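Local coordinates for protein probable 2-oxoglutarate-dependent dioxygenase At5g05600 (Arabidopsis thaliana, PDB 6LSV) that oxidises the stress hormone jasmonate to 12-hydroxyjasmonate, using iron, 2-oxoglutarate and molecular oxygen and releasing succinate and carbon dioxide, at residues E5-V10 with G122-V127. Numbering follows the deposited sequence.
Sequences EPIVRV and GSRLGV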
loop_
_atom_site.group_PDB
_atom_site.type_symbol
_atom_site.label_atom_id
_atom_site.label_comp_id
_atom_site.label_asym_id
_atom_site.label_seq_id
_atom_site.Cartn_x
_atom_site.Cartn_y
_atom_site.Cartn_z
ATOM N N GLU A 5 -24.290 1.995 3.084
ATOM C CA GLU A 5 -24.805 1.177 4.171
ATOM C C GLU A 5 -23.935 1.423 5.394
ATOM O O GLU A 5 -22.795 1.882 5.260
ATOM C CB GLU A 5 -24.798 -0.311 3.790
ATOM C CG GLU A 5 -23.562 -0.715 3.013
ATOM C CD GLU A 5 -23.636 -2.130 2.491
ATOM O OE1 GLU A 5 -24.695 -2.773 2.648
ATOM O OE2 GLU A 5 -22.625 -2.603 1.930
ATOM N N PRO A 6 -24.439 1.143 6.597
ATOM C CA PRO A 6 -23.620 1.372 7.795
ATOM C C PRO A 6 -22.409 0.452 7.824
ATOM O O PRO A 6 -22.430 -0.664 7.298
ATOM C CB PRO A 6 -24.579 1.072 8.955
ATOM C CG PRO A 6 -25.678 0.271 8.366
ATOM C CD PRO A 6 -25.800 0.696 6.935
ATOM N N ILE A 7 -21.342 0.938 8.450
ATOM C CA ILE A 7 -20.062 0.238 8.468
ATOM C C ILE A 7 -20.048 -0.756 9.621
ATOM O O ILE A 7 -20.380 -0.410 10.760
ATOM C CB ILE A 7 -18.892 1.228 8.591
ATOM C CG1 ILE A 7 -18.380 1.657 7.215
ATOM C CG2 ILE A 7 -17.743 0.586 9.320
ATOM C CD1 ILE A 7 -19.437 2.162 6.290
ATOM N N VAL A 8 -19.660 -1.991 9.328
ATOM C CA VAL A 8 -19.407 -3.001 10.347
ATOM C C VAL A 8 -17.902 -3.076 10.559
ATOM O O VAL A 8 -17.145 -3.304 9.607
ATOM C CB VAL A 8 -19.974 -4.366 9.937
ATOM C CG1 VAL A 8 -19.423 -5.451 10.837
ATOM C CG2 VAL A 8 -21.484 -4.343 9.988
ATOM N N ARG A 9 -17.460 -2.875 11.796
ATOM C CA ARG A 9 -16.039 -2.971 12.111
ATOM C C ARG A 9 -15.657 -4.437 12.258
ATOM O O ARG A 9 -16.186 -5.136 13.128
ATOM C CB ARG A 9 -15.715 -2.194 13.383
ATOM C CG ARG A 9 -16.171 -0.749 13.344
ATOM C CD ARG A 9 -15.561 0.002 12.173
ATOM N NE ARG A 9 -16.004 1.392 12.145
ATOM C CZ ARG A 9 -15.631 2.282 11.231
ATOM N NH1 ARG A 9 -14.803 1.931 10.257
ATOM N NH2 ARG A 9 -16.092 3.524 11.287
ATOM N N VAL A 10 -14.740 -4.903 11.405
ATOM C CA VAL A 10 -14.363 -6.314 11.397
ATOM C C VAL A 10 -13.893 -6.762 12.774
ATOM O O VAL A 10 -14.074 -7.926 13.155
ATOM C CB VAL A 10 -13.293 -6.567 10.314
ATOM C CG1 VAL A 10 -13.050 -8.050 10.140
ATOM C CG2 VAL A 10 -13.728 -5.949 8.997
ATOM N N GLY A 122 -11.355 3.341 9.125
ATOM C CA GLY A 122 -12.151 2.779 8.058
ATOM C C GLY A 122 -12.227 1.265 8.130
ATOM O O GLY A 122 -11.405 0.605 8.764
ATOM N N SER A 123 -13.247 0.724 7.458
ATOM C CA SER A 123 -13.416 -0.722 7.343
ATOM C C SER A 123 -13.708 -1.204 5.930
ATOM O O SER A 123 -13.752 -2.420 5.719
ATOM C CB SER A 123 -14.538 -1.210 8.269
ATOM O OG SER A 123 -14.035 -1.457 9.572
ATOM N N ARG A 124 -13.901 -0.317 4.959
ATOM C CA ARG A 124 -14.128 -0.740 3.587
ATOM C C ARG A 124 -13.527 0.289 2.641
ATOM O O ARG A 124 -13.209 1.417 3.030
ATOM C CB ARG A 124 -15.624 -0.939 3.295
ATOM C CG ARG A 124 -16.403 0.356 3.122
ATOM C CD ARG A 124 -17.875 0.092 2.861
ATOM N NE ARG A 124 -18.150 -0.091 1.440
ATOM C CZ ARG A 124 -19.189 -0.765 0.956
ATOM N NH1 ARG A 124 -20.065 -1.326 1.778
ATOM N NH2 ARG A 124 -19.350 -0.880 -0.354
ATOM N N LEU A 125 -13.373 -0.122 1.386
ATOM C CA LEU A 125 -12.841 0.730 0.331
ATOM C C LEU A 125 -13.742 0.567 -0.883
ATOM O O LEU A 125 -13.901 -0.545 -1.397
ATOM C CB LEU A 125 -11.391 0.355 0.010
ATOM C CG LEU A 125 -10.604 1.094 -1.072
ATOM C CD1 LEU A 125 -10.634 2.595 -0.845
ATOM C CD2 LEU A 125 -9.167 0.587 -1.088
ATOM N N GLY A 126 -14.350 1.662 -1.321
ATOM C CA GLY A 126 -15.369 1.616 -2.347
ATOM C C GLY A 126 -16.759 1.837 -1.774
ATOM O O GLY A 126 -16.996 1.773 -0.565
ATOM N N VAL A 127 -17.703 2.098 -2.677
ATOM C CA VAL A 127 -19.021 2.559 -2.256
ATOM C C VAL A 127 -20.139 1.769 -2.927
ATOM O O VAL A 127 -21.276 2.248 -3.004
ATOM C CB VAL A 127 -19.176 4.068 -2.528
ATOM C CG1 VAL A 127 -18.209 4.860 -1.666
ATOM C CG2 VAL A 127 -18.949 4.375 -4.001
#
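Glu5 and Arg124 form a salt bridge where the N-terminal segment 5-10 lies against the loop 122-127, which leaves an outermost strand of the main sheet in this 2-oxoglutarate-dependent dioxygenase with its double-stranded β-helix fold. Arg124 NH1 donates to Glu5 OE2 at 2.9 Å with an N-H...O angle of 142°. The carboxylate accepts through the lone pair of OE2 that faces away from OE1, and OE2 lies almost in the guanidinium plane although the two flat groups are turned 62° apart. Arg24 pairs with the same oxygen. A bend at chi3 (-88°) turns the end of Arg124 toward the residues that follow it, where NE bonds to Gly126 O at 3.0 Å, approaching from above the carbonyl plane, and NH2 reaches Glu128 O. The guanidinium is thus held on three nitrogens, which should limit its rotation and present NH1 to Glu5.

Toward the other end of the contact, Asp137 OD1 accepts bonds from both Val10 N, at the start of helix 10-15, and Ser123 OG, linking the two segments through a third residue. Arg9, the N-cap residue of that helix, carries its guanidinium beside Gly122 and Ser123 through a bent chain; its salt-bridge partner is Glu109. The edge of this group faces the 122-123 peptide, with NH1 3.4 Å from Gly122 C, and NH1 makes a weak hydrogen bond to Tyr121 O.

Packing between these polar ends is modest. Ile7 CD1 approaches Arg124 CD at 4.3 Å, while Ile7 CG2 sits above one face of the Arg9 guanidinium, displaced toward its rim. Leu125 of the same 122-127 loop touches bound jasmonate, placing the contact beside the substrate pocket. Ser123 CB meets Ile7 CG2 at 3.8 Å and Val8 O at 3.6 Å.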